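Local coordinates for protein restriction endonuclease UbaLAI (Unidentified, PDB 5O63) that cleaves DNA as a monomeric Type IIE restriction endonuclease, this N-terminal B3 domain binding the cognate DNA sequence, at residues S48-M53 against S64-F69; L79-Y84 against R90-M95; V138-A141 against A147-P150; L142-A147 against A152-V157. One frame throughout, in Å; residues are numbered along the deposited sequence.

Contact 1 (S48-M53 against S64-F69); sequences SFFPDM and SNFPAF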
# COMPACT_ATOMS: atom_id res chain seq x y z
N SER A 48 -1.78 -3.34 12.04
CA SER A 48 -2.17 -4.75 12.02
C SER A 48 -2.30 -5.36 10.58
O SER A 48 -2.35 -6.59 10.42
CB SER A 48 -3.47 -4.94 12.82
OG SER A 48 -4.56 -4.24 12.24
N PHE A 49 -2.36 -4.51 9.55
CA PHE A 49 -2.45 -4.99 8.16
C PHE A 49 -1.09 -5.55 7.72
O PHE A 49 -1.00 -6.56 7.02
CB PHE A 49 -2.89 -3.85 7.20
CG PHE A 49 -2.74 -4.16 5.74
CD1 PHE A 49 -1.57 -3.80 5.07
CD2 PHE A 49 -3.72 -4.84 5.04
CE1 PHE A 49 -1.40 -4.09 3.73
CE2 PHE A 49 -3.57 -5.12 3.67
CZ PHE A 49 -2.38 -4.76 3.03
N PHE A 50 -0.03 -4.90 8.20
CA PHE A 50 1.32 -5.32 7.86
C PHE A 50 1.84 -6.47 8.70
O PHE A 50 1.22 -6.86 9.70
CB PHE A 50 2.25 -4.11 7.96
CG PHE A 50 2.00 -3.12 6.87
CD1 PHE A 50 2.40 -3.42 5.53
CD2 PHE A 50 1.26 -1.97 7.13
CE1 PHE A 50 2.14 -2.51 4.48
CE2 PHE A 50 0.98 -1.05 6.09
CZ PHE A 50 1.43 -1.28 4.78
N PRO A 51 2.94 -7.08 8.25
CA PRO A 51 3.44 -8.24 8.99
C PRO A 51 3.79 -7.84 10.42
O PRO A 51 4.04 -6.66 10.72
CB PRO A 51 4.71 -8.64 8.21
CG PRO A 51 4.51 -8.13 6.89
CD PRO A 51 3.72 -6.85 7.02
N ASP A 52 3.78 -8.82 11.32
CA ASP A 52 4.27 -8.58 12.66
C ASP A 52 5.71 -8.11 12.56
O ASP A 52 6.52 -8.70 11.83
CB ASP A 52 4.16 -9.84 13.52
CG ASP A 52 2.72 -10.18 13.86
OD1 ASP A 52 1.90 -9.26 14.04
OD2 ASP A 52 2.42 -11.39 13.98
N MET A 53 6.03 -7.03 13.25
CA MET A 53 7.39 -6.60 13.38
C MET A 53 7.64 -6.51 14.86
O MET A 53 7.18 -5.58 15.49
CB MET A 53 7.66 -5.25 12.70
CG MET A 53 9.05 -4.72 12.99
SD MET A 53 9.65 -3.51 11.82
CE MET A 53 8.24 -2.44 11.80
N SER A 64 12.13 -4.37 9.24
CA SER A 64 11.70 -5.64 8.75
C SER A 64 11.61 -5.50 7.23
O SER A 64 11.36 -4.42 6.69
CB SER A 64 10.33 -5.98 9.37
OG SER A 64 9.84 -7.16 8.81
N ASN A 65 11.79 -6.61 6.54
CA ASN A 65 11.49 -6.67 5.14
C ASN A 65 10.24 -7.46 4.92
O ASN A 65 9.92 -8.40 5.68
CB ASN A 65 12.64 -7.37 4.36
CG ASN A 65 13.91 -6.53 4.33
OD1 ASN A 65 13.88 -5.33 4.56
ND2 ASN A 65 15.04 -7.19 4.02
N PHE A 66 9.55 -7.19 3.84
CA PHE A 66 8.54 -8.15 3.42
C PHE A 66 8.39 -8.16 1.91
O PHE A 66 8.60 -7.17 1.22
CB PHE A 66 7.19 -7.90 4.13
CG PHE A 66 6.54 -6.61 3.79
CD1 PHE A 66 5.55 -6.54 2.83
CD2 PHE A 66 6.88 -5.46 4.48
CE1 PHE A 66 4.91 -5.34 2.55
CE2 PHE A 66 6.25 -4.26 4.19
CZ PHE A 66 5.27 -4.20 3.20
N PRO A 67 8.05 -9.33 1.36
CA PRO A 67 7.96 -9.40 -0.10
C PRO A 67 6.62 -8.83 -0.54
O PRO A 67 5.63 -8.97 0.18
CB PRO A 67 8.07 -10.91 -0.40
CG PRO A 67 7.65 -11.55 0.82
CD PRO A 67 7.91 -10.66 1.99
N ALA A 68 6.57 -8.16 -1.68
CA ALA A 68 5.31 -7.60 -2.18
C ALA A 68 5.38 -7.60 -3.67
O ALA A 68 6.45 -7.30 -4.24
CB ALA A 68 5.08 -6.16 -1.67
N PHE A 69 4.29 -7.96 -4.32
CA PHE A 69 4.22 -7.94 -5.76
C PHE A 69 3.88 -6.54 -6.22
O PHE A 69 2.85 -5.97 -5.86
CB PHE A 69 3.20 -8.94 -6.26
CG PHE A 69 3.15 -9.03 -7.73
CD1 PHE A 69 4.11 -9.80 -8.44
CD2 PHE A 69 2.19 -8.38 -8.44
CE1 PHE A 69 4.03 -9.92 -9.82
CE2 PHE A 69 2.10 -8.51 -9.82
CZ PHE A 69 3.05 -9.28 -10.52

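Contact 2 (L79-Y84 against R90-M95); sequences LAYKYY and RRITRM. With nucleotides of chain C.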
# COMPACT_ATOMS: atom_id res chain seq x y z
N LEU A 79 9.79 -4.87 0.06
CA LEU A 79 9.61 -3.57 0.71
C LEU A 79 10.20 -3.59 2.08
O LEU A 79 10.34 -4.69 2.71
CB LEU A 79 8.07 -3.27 0.79
CG LEU A 79 7.43 -3.13 -0.59
CD1 LEU A 79 5.94 -2.77 -0.35
CD2 LEU A 79 8.16 -2.13 -1.51
N ALA A 80 10.54 -2.39 2.59
CA ALA A 80 11.04 -2.28 3.96
C ALA A 80 9.99 -1.66 4.84
O ALA A 80 9.29 -0.73 4.43
CB ALA A 80 12.37 -1.45 4.04
N TYR A 81 9.88 -2.20 6.03
CA TYR A 81 8.88 -1.73 7.03
C TYR A 81 9.72 -1.20 8.21
O TYR A 81 10.48 -1.96 8.88
CB TYR A 81 7.98 -2.90 7.39
CG TYR A 81 6.87 -2.67 8.38
CD1 TYR A 81 6.32 -1.39 8.62
CD2 TYR A 81 6.28 -3.76 9.04
CE1 TYR A 81 5.26 -1.23 9.51
CE2 TYR A 81 5.24 -3.59 9.94
CZ TYR A 81 4.74 -2.32 10.16
OH TYR A 81 3.71 -2.18 11.05
N LYS A 82 9.69 0.13 8.39
CA LYS A 82 10.61 0.78 9.32
C LYS A 82 9.94 1.24 10.59
O LYS A 82 8.85 1.82 10.52
CB LYS A 82 11.26 2.01 8.64
CG LYS A 82 11.74 1.77 7.19
CD LYS A 82 12.99 0.82 7.13
CE LYS A 82 14.16 1.47 7.80
NZ LYS A 82 15.33 0.55 7.64
N TYR A 83 10.57 1.00 11.73
CA TYR A 83 10.14 1.62 13.01
C TYR A 83 11.20 2.64 13.42
O TYR A 83 12.38 2.28 13.55
CB TYR A 83 10.00 0.57 14.10
CG TYR A 83 9.86 1.15 15.47
CD1 TYR A 83 8.70 1.80 15.87
CD2 TYR A 83 10.92 1.06 16.40
CE1 TYR A 83 8.57 2.30 17.15
CE2 TYR A 83 10.79 1.59 17.69
CZ TYR A 83 9.62 2.22 18.05
OH TYR A 83 9.49 2.76 19.30
N TYR A 84 10.80 3.89 13.61
CA TYR A 84 11.72 4.91 14.04
C TYR A 84 11.31 5.41 15.41
O TYR A 84 10.23 6.02 15.60
CB TYR A 84 11.77 6.05 13.04
CG TYR A 84 12.59 5.70 11.80
CD1 TYR A 84 13.96 5.42 11.90
CD2 TYR A 84 12.01 5.67 10.53
CE1 TYR A 84 14.70 5.11 10.77
CE2 TYR A 84 12.78 5.39 9.35
CZ TYR A 84 14.12 5.09 9.52
OH TYR A 84 14.92 4.78 8.44
N ARG A 90 6.02 4.46 12.13
CA ARG A 90 6.36 3.42 11.15
C ARG A 90 6.11 3.90 9.74
O ARG A 90 5.18 4.64 9.44
CB ARG A 90 5.57 2.11 11.42
CG ARG A 90 5.74 1.60 12.82
CD ARG A 90 5.16 0.26 13.00
NE ARG A 90 5.12 -0.02 14.43
CZ ARG A 90 4.77 -1.18 14.92
NH1 ARG A 90 4.45 -2.15 14.08
NH2 ARG A 90 4.75 -1.38 16.25
N ARG A 91 7.01 3.47 8.83
CA ARG A 91 6.97 3.88 7.43
C ARG A 91 7.16 2.66 6.57
O ARG A 91 7.86 1.72 7.01
CB ARG A 91 8.12 4.87 7.12
CG ARG A 91 8.07 6.15 7.94
CD ARG A 91 9.35 6.89 7.65
NE ARG A 91 9.50 7.99 8.59
CZ ARG A 91 10.58 8.77 8.72
NH1 ARG A 91 11.64 8.61 7.88
NH2 ARG A 91 10.61 9.69 9.69
N ILE A 92 6.61 2.67 5.36
CA ILE A 92 7.03 1.74 4.29
C ILE A 92 7.99 2.52 3.40
O ILE A 92 7.76 3.69 3.08
CB ILE A 92 5.84 1.24 3.42
CG1 ILE A 92 4.70 0.78 4.35
CG2 ILE A 92 6.34 0.12 2.48
CD1 ILE A 92 5.13 -0.38 5.31
N THR A 93 9.06 1.83 2.99
CA THR A 93 10.01 2.40 2.03
C THR A 93 10.41 1.32 0.98
O THR A 93 9.95 0.16 1.03
CB THR A 93 11.32 2.89 2.72
OG1 THR A 93 12.01 1.75 3.28
CG2 THR A 93 11.06 3.87 3.85
N ARG A 94 11.23 1.75 -0.00
CA ARG A 94 11.62 0.95 -1.20
C ARG A 94 10.44 0.75 -2.16
O ARG A 94 10.44 -0.15 -2.98
CB ARG A 94 12.28 -0.43 -0.79
CG ARG A 94 13.35 -0.32 0.30
CD ARG A 94 14.03 -1.67 0.49
NE ARG A 94 14.65 -2.11 -0.76
CZ ARG A 94 15.00 -3.40 -0.95
NH1 ARG A 94 14.88 -4.26 0.04
NH2 ARG A 94 15.49 -3.77 -2.12
N MET A 95 9.42 1.64 -2.11
CA MET A 95 8.38 1.58 -3.10
C MET A 95 8.75 2.12 -4.48
O MET A 95 9.82 2.75 -4.71
CB MET A 95 7.14 2.33 -2.57
CG MET A 95 6.58 1.58 -1.43
SD MET A 95 5.31 2.55 -0.58
CE MET A 95 6.50 3.60 0.27
P DC C 4 18.26 3.38 9.24
OP1 DC C 4 18.93 2.36 10.15
OP2 DC C 4 16.77 3.22 8.96
O5' DC C 4 18.39 4.85 9.81
C5' DC C 4 19.73 5.27 10.17
C4' DC C 4 19.76 6.75 10.46
O4' DC C 4 19.39 7.45 9.25
C3' DC C 4 18.82 7.24 11.57
O3' DC C 4 19.62 7.52 12.66
C2' DC C 4 18.30 8.54 11.04
C1' DC C 4 18.75 8.63 9.60
N1 DC C 4 17.58 8.82 8.71
C2 DC C 4 17.27 10.13 8.33
O2 DC C 4 18.00 11.06 8.76
N3 DC C 4 16.23 10.33 7.49
C4 DC C 4 15.46 9.30 7.11
N4 DC C 4 14.41 9.60 6.35
C5 DC C 4 15.76 7.94 7.48
C6 DC C 4 16.82 7.76 8.32
P DC C 3 15.57 2.01 4.23
OP1 DC C 3 15.69 0.70 4.96
OP2 DC C 3 14.30 2.73 4.37
O5' DC C 3 16.70 2.93 4.88
C5' DC C 3 18.05 2.36 5.00
C4' DC C 3 19.01 3.44 5.49
O4' DC C 3 19.01 4.51 4.55
C3' DC C 3 18.68 4.12 6.78
O3' DC C 3 19.06 3.33 7.88
C2' DC C 3 19.55 5.37 6.71
C1' DC C 3 19.44 5.71 5.25
N1 DC C 3 18.47 6.79 4.92
C2 DC C 3 18.90 8.09 5.06
O2 DC C 3 20.00 8.30 5.56
N3 DC C 3 18.10 9.08 4.63
C4 DC C 3 16.84 8.81 4.15
N4 DC C 3 16.11 9.84 3.73
C5 DC C 3 16.35 7.46 4.01
C6 DC C 3 17.23 6.48 4.40
P DC C 2 15.39 1.23 -2.71
OP1 DC C 2 15.57 -0.25 -2.59
OP2 DC C 2 14.15 1.80 -3.34
O5' DC C 2 15.62 1.84 -1.28
C5' DC C 2 16.70 1.39 -0.45
C4' DC C 2 16.96 2.36 0.68
O4' DC C 2 17.27 3.67 0.17
C3' DC C 2 15.76 2.55 1.60
O3' DC C 2 16.04 1.72 2.78
C2' DC C 2 15.78 4.08 1.90
C1' DC C 2 17.14 4.51 1.27
N1 DC C 2 17.18 5.93 0.79
C2 DC C 2 18.32 6.69 1.19
O2 DC C 2 19.16 6.16 1.90
N3 DC C 2 18.38 7.96 0.84
C4 DC C 2 17.46 8.46 -0.01
N4 DC C 2 17.59 9.77 -0.35
C5 DC C 2 16.32 7.71 -0.47
C6 DC C 2 16.22 6.44 -0.06

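Contact 3 (V138-A141 against A147-P150); sequences VLFA and AISP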
# COMPACT_ATOMS: atom_id res chain seq x y z
N VAL A 138 -9.77 6.52 -10.96
CA VAL A 138 -10.39 5.20 -11.05
C VAL A 138 -10.09 4.40 -9.77
O VAL A 138 -10.99 3.82 -9.19
CB VAL A 138 -9.96 4.44 -12.34
CG1 VAL A 138 -10.40 2.97 -12.30
CG2 VAL A 138 -10.60 5.07 -13.54
N LEU A 139 -8.84 4.41 -9.31
CA LEU A 139 -8.51 3.65 -8.12
C LEU A 139 -9.15 4.21 -6.86
O LEU A 139 -9.64 3.44 -6.01
CB LEU A 139 -6.99 3.60 -7.93
CG LEU A 139 -6.29 2.80 -9.03
CD1 LEU A 139 -4.79 2.85 -8.78
CD2 LEU A 139 -6.80 1.34 -9.15
N PHE A 140 -9.17 5.53 -6.74
CA PHE A 140 -9.81 6.12 -5.57
C PHE A 140 -11.31 5.71 -5.51
O PHE A 140 -11.83 5.34 -4.42
CB PHE A 140 -9.65 7.63 -5.60
CG PHE A 140 -10.24 8.30 -4.35
CD1 PHE A 140 -11.56 8.73 -4.38
CD2 PHE A 140 -9.54 8.37 -3.16
CE1 PHE A 140 -12.14 9.27 -3.24
CE2 PHE A 140 -10.10 8.91 -2.01
CZ PHE A 140 -11.42 9.35 -2.06
N ALA A 141 -11.98 5.82 -6.64
CA ALA A 141 -13.40 5.43 -6.67
C ALA A 141 -13.60 3.95 -6.23
O ALA A 141 -14.58 3.62 -5.54
CB ALA A 141 -13.97 5.64 -8.09
N ALA A 147 -19.00 8.79 -3.43
CA ALA A 147 -19.66 9.84 -2.65
C ALA A 147 -18.68 10.70 -1.84
O ALA A 147 -19.02 11.79 -1.47
CB ALA A 147 -20.69 9.21 -1.75
N ILE A 148 -17.50 10.17 -1.51
CA ILE A 148 -16.58 10.86 -0.60
C ILE A 148 -15.45 11.60 -1.36
O ILE A 148 -15.01 11.19 -2.45
CB ILE A 148 -15.99 9.87 0.42
CG1 ILE A 148 -15.35 10.55 1.64
CG2 ILE A 148 -15.02 8.92 -0.27
CD1 ILE A 148 -14.76 9.57 2.65
N SER A 149 -15.01 12.70 -0.77
CA SER A 149 -13.95 13.55 -1.30
C SER A 149 -12.60 12.95 -1.05
O SER A 149 -12.29 12.72 0.09
CB SER A 149 -13.98 14.91 -0.59
OG SER A 149 -13.70 14.77 0.80
N PRO A 150 -11.74 12.90 -2.07
CA PRO A 150 -10.34 12.61 -1.70
C PRO A 150 -9.72 13.70 -0.82
O PRO A 150 -10.06 14.91 -0.97
CB PRO A 150 -9.59 12.52 -3.03
CG PRO A 150 -10.51 13.09 -4.05
CD PRO A 150 -11.94 13.18 -3.50

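Contact 4 (L142-A147 against A152-V157); sequences LCFGEA and AGLFVV. With nucleotides of chain D.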
# COMPACT_ATOMS: atom_id res chain seq x y z
N LEU A 142 -12.73 3.04 -6.69
CA LEU A 142 -12.87 1.63 -6.30
C LEU A 142 -12.59 1.39 -4.82
O LEU A 142 -13.23 0.54 -4.24
CB LEU A 142 -11.93 0.69 -7.06
CG LEU A 142 -11.74 0.79 -8.53
CD1 LEU A 142 -10.56 -0.06 -8.94
CD2 LEU A 142 -12.97 0.23 -9.05
N CYS A 143 -11.62 2.09 -4.24
CA CYS A 143 -11.25 1.84 -2.86
C CYS A 143 -12.16 2.54 -1.87
O CYS A 143 -12.37 2.04 -0.76
CB CYS A 143 -9.84 2.34 -2.57
SG CYS A 143 -8.61 1.35 -3.52
N PHE A 144 -12.67 3.73 -2.24
CA PHE A 144 -13.38 4.60 -1.27
C PHE A 144 -14.85 4.89 -1.64
O PHE A 144 -15.61 5.43 -0.82
CB PHE A 144 -12.64 5.94 -1.14
CG PHE A 144 -11.32 5.84 -0.45
CD1 PHE A 144 -11.24 5.90 0.95
CD2 PHE A 144 -10.14 5.61 -1.19
CE1 PHE A 144 -10.01 5.82 1.61
CE2 PHE A 144 -8.91 5.56 -0.53
CZ PHE A 144 -8.84 5.64 0.87
N GLY A 145 -15.24 4.61 -2.88
CA GLY A 145 -16.54 4.99 -3.40
C GLY A 145 -16.64 6.31 -4.16
O GLY A 145 -15.67 7.04 -4.24
N GLU A 146 -17.83 6.65 -4.67
CA GLU A 146 -18.05 7.89 -5.45
C GLU A 146 -18.57 9.07 -4.63
O GLU A 146 -18.55 10.21 -5.07
CB GLU A 146 -19.03 7.63 -6.59
CG GLU A 146 -18.65 6.50 -7.49
CD GLU A 146 -17.56 6.88 -8.47
OE1 GLU A 146 -17.03 8.02 -8.37
OE2 GLU A 146 -17.20 6.04 -9.34
N ALA A 147 -19.00 8.79 -3.43
CA ALA A 147 -19.66 9.84 -2.65
C ALA A 147 -18.68 10.70 -1.84
O ALA A 147 -19.02 11.79 -1.47
CB ALA A 147 -20.69 9.21 -1.75
N ALA A 152 -5.88 14.45 1.46
CA ALA A 152 -4.51 13.96 1.79
C ALA A 152 -4.58 13.26 3.19
O ALA A 152 -5.20 13.77 4.15
CB ALA A 152 -3.50 15.10 1.75
N GLY A 153 -4.02 12.05 3.27
CA GLY A 153 -3.96 11.32 4.52
C GLY A 153 -5.10 10.34 4.71
O GLY A 153 -5.08 9.49 5.60
N LEU A 154 -6.20 10.54 3.98
CA LEU A 154 -7.33 9.66 4.11
C LEU A 154 -6.97 8.21 3.83
O LEU A 154 -6.24 7.95 2.86
CB LEU A 154 -8.43 10.05 3.14
CG LEU A 154 -9.66 9.19 2.96
CD1 LEU A 154 -10.52 9.22 4.26
CD2 LEU A 154 -10.47 9.79 1.80
N PHE A 155 -7.48 7.31 4.63
CA PHE A 155 -7.13 5.88 4.38
C PHE A 155 -8.26 4.97 4.74
O PHE A 155 -9.16 5.35 5.52
CB PHE A 155 -5.81 5.50 5.10
CG PHE A 155 -5.94 5.34 6.57
CD1 PHE A 155 -5.82 6.48 7.43
CD2 PHE A 155 -6.18 4.09 7.14
CE1 PHE A 155 -6.00 6.33 8.82
CE2 PHE A 155 -6.37 3.92 8.55
CZ PHE A 155 -6.25 5.07 9.40
N VAL A 156 -8.23 3.75 4.20
CA VAL A 156 -9.21 2.74 4.57
C VAL A 156 -8.48 1.46 4.76
O VAL A 156 -7.48 1.17 4.05
CB VAL A 156 -10.28 2.59 3.54
CG1 VAL A 156 -9.73 2.31 2.12
CG2 VAL A 156 -11.31 1.55 3.97
N VAL A 157 -8.91 0.70 5.75
CA VAL A 157 -8.44 -0.64 5.96
C VAL A 157 -9.70 -1.52 5.99
O VAL A 157 -10.61 -1.30 6.82
CB VAL A 157 -7.69 -0.78 7.28
CG1 VAL A 157 -7.32 -2.22 7.49
CG2 VAL A 157 -6.45 0.11 7.31
P DC D 3 -2.05 12.87 7.87
OP1 DC D 3 -3.10 13.75 7.23
OP2 DC D 3 -1.77 11.47 7.36
O5' DC D 3 -0.67 13.67 7.89
C5' DC D 3 -0.68 14.99 8.34
C4' DC D 3 0.71 15.52 8.44
O4' DC D 3 1.44 14.82 9.46
C3' DC D 3 1.54 15.37 7.17
O3' DC D 3 1.44 16.62 6.47
C2' DC D 3 2.97 15.11 7.74
C1' DC D 3 2.77 15.32 9.25
N1 DC D 3 3.70 14.62 10.08
C2 DC D 3 4.60 15.37 10.85
O2 DC D 3 4.50 16.62 10.85
N3 DC D 3 5.56 14.72 11.58
C4 DC D 3 5.66 13.38 11.54
N4 DC D 3 6.58 12.81 12.30
C5 DC D 3 4.75 12.57 10.72
C6 DC D 3 3.79 13.24 10.02

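Contact 1 (S48-M53 against S64-F69)
Met53 and Ser64 mark the closest backbone approach of segments 48-53 and 64-69, with CA atoms 6.4 Å apart; from Pro51 CA to Phe66 CA the gap widens to 7.6 Å. Both spacings exceed those of paired strands, and the two backbones share no bridge: 48-53 is a loop laid beside strand 62-70, whose backbone pairs at this end with strand 75-84 through Ser64 with Tyr81 and Phe66 with Leu79.

Side chains close the gap. Phe66 gives the largest single share of the buried surface. Its CG sits between the backbone N and the carbonyl carbon (chi1 65°), which directs the ring at the loop, where Pro51 lies over one face. Pro51 crosses that side chain at about a right angle, and its CG comes 3.9 Å from CB of Phe66. The outer end of the same ring, CZ, reaches CD1 of Phe50 at 3.8 Å. These two rings meet obliquely, with centroids 5.8 Å apart and planes at 56°. Phe49 lies over a face of the Phe50 ring, while Phe111 and Tyr123 meet Phe50 and Phe66 respectively edge-to-face, extending the aromatic cluster into strands 108-116 and 121-128. At the other end the thioether of Met53 covers Ser64, SD of Met53 standing 3.5 Å from CB of Ser64; Met53 is an engineered residue.

The contacts are mainly apolar, with no hydrogen bond between the segments and 230 Å² buried. Cohesion therefore rests on shape and dispersion, with Phe50, Pro51 and Met53 of the loop packed on Phe66 and Ser64 of strand 62-70 in the B3 domain's sheet.

Contact 2 (L79-Y84 against R90-M95)
Backbone hydrogen bonds join Ala80 with Thr93 and Lys82 with Arg91, two bonds to each antiparallel pair. The straightest runs from Lys82 N to Arg91 O, 2.8 Å long at 178°.

Apolar contacts gather on the face carrying Tyr81 and Ile92, where CD1 of Tyr81 lies 3.7 Å from CD1 of Ile92. On that face Arg90, extended from CG to NE, crosses the phenol at a slant and donates from NH1 to Tyr81 OH (3.1 Å), the oxygen lying near the guanidinium plane.

The segments belong to the beta hairpin of strands 75-84 and 89-93, part of the B3 domain's DNA-binding surface.

Phosphate contacts occupy the other face and the turn beyond it. Thr93 OG1 and Lys82 NZ each hydrogen-bond DC3 of chain C at 2.7 Å, to OP2 and OP1 respectively; bends at chi2 and chi3 carry the lysine amine there. Tyr84 OH donates to OP2 of DC4 of chain C in a bond modelled as very short, its length doubtful, and Arg94 NE reaches OP1 of DC2 of chain C at 2.8 Å.

Arg91 makes the polar base contact, NH1 hydrogen-bonding a thymine O4, and Tyr84 packs on a thymine base. Tyr84 CD2 lies 3.8 Å above the Arg91 guanidinium plane, and Glu89 forms a salt bridge with Arg91 NE.

Contact 3 (V138-A141 against A147-P150)
Phe140 meets Ile148, Ser149 and Pro150 in a small, partly buried apolar contact between helix 136-144 and the loop that returns the chain toward strand 155-159, about 10 Å at its nearest atom from the bound DNA. It buries 142 Å², and Phe140 supplies the whole helical side of it.

The ring is carried out to the loop by a first torsion that places CG opposite the backbone N (chi1 -177°), and the loop then wraps round its far end. Pro150 covers one face. Its CB lies 3.9 Å from the centroid of the Phe140 ring and 18° off the ring normal, which meets the geometry of a CH-pi contact; it stands offset toward the rim, on the CE2 and CZ side. The CA of Pro150 is nearer still to a ring atom, 3.5 Å from CZ of Phe140, so the CA and CB of the pyrrolidine ring both cover the phenyl group.

Ile148 comes from another direction. Its carbonyl O lies at the ring edge, near the plane, 3.5 Å from CE1 of Phe140, where the CE1 C-H, weakly polarised, points at the oxygen. The CG2 branch of Ile148 touches CZ of Phe140 at 4.0 Å; this residue has a second conformer, so that touch describes one of two states.

Phe144, one turn on, stacks with Phe140, and Phe136 also meets its ring, aligning three aromatic residues along the helix. A helix partly covered on its aromatic side by its own exit loop makes a helix-to-strand connection of the B3 domain.

Contact 4 (L142-A147 against A152-V157)
Phe144 meets Leu154 and Val156 chiefly through CE1 of its ring, which lies 3.6 Å from CG of Leu154 and equally far from CG1 of Val156. The contact belongs to the helix-loop-strand connection of the B3 domain, joining the end of helix 136-144 to edge strand 155-159.

Over one ring face sits Val156 CG1, 3.9 Å from the centroid of the Phe144 ring and 28° off the normal, a CH-pi contact. That methyl occupies the position between the valine's backbone N and carbonyl carbon (chi1 54°), while CG2 lies opposite the N. Leu154 approaches obliquely, and the backbone carbon of Phe155 lies at the ring edge. Both aliphatic side chains run past Phe144 in the opposite direction.

Farther out, Leu108 of strand 108-116 touches Phe144. Strand 19-28 holds segment 152-157 in place through backbone hydrogen bonds, Leu154 with Val28 and Val156 with Ala26. Cys143 O, at the helix end, accepts a bond from Arg158 NH2. Gly145 leaves the helix with a positive phi of 94°.

On the DNA side, the CA of Gly153 comes 3.6 Å from OP2 of DC3 of chain D.

Contacts 1 and 2 are buried and adjoin on the same sheet: strands 62-70 and 75-84 are neighbours, and Met53 SD of contact 1 packs 3.4 Å from Tyr81 O of contact 2. Contacts 3 and 4, on the other side of the chain's centre, share helix 136-144 and Ala147; contact 3 is partly buried and contact 4 lies at the surface. Chemistry follows place. Contact 2 alone combines strand pairing with phosphate and base recognition, whereas the others rely on apolar side chains: an aromatic and proline cluster in contact 1, single phenylalanine rings with CH-pi partners in contacts 3 and 4. Contact 4 also comes close to DNA chain D.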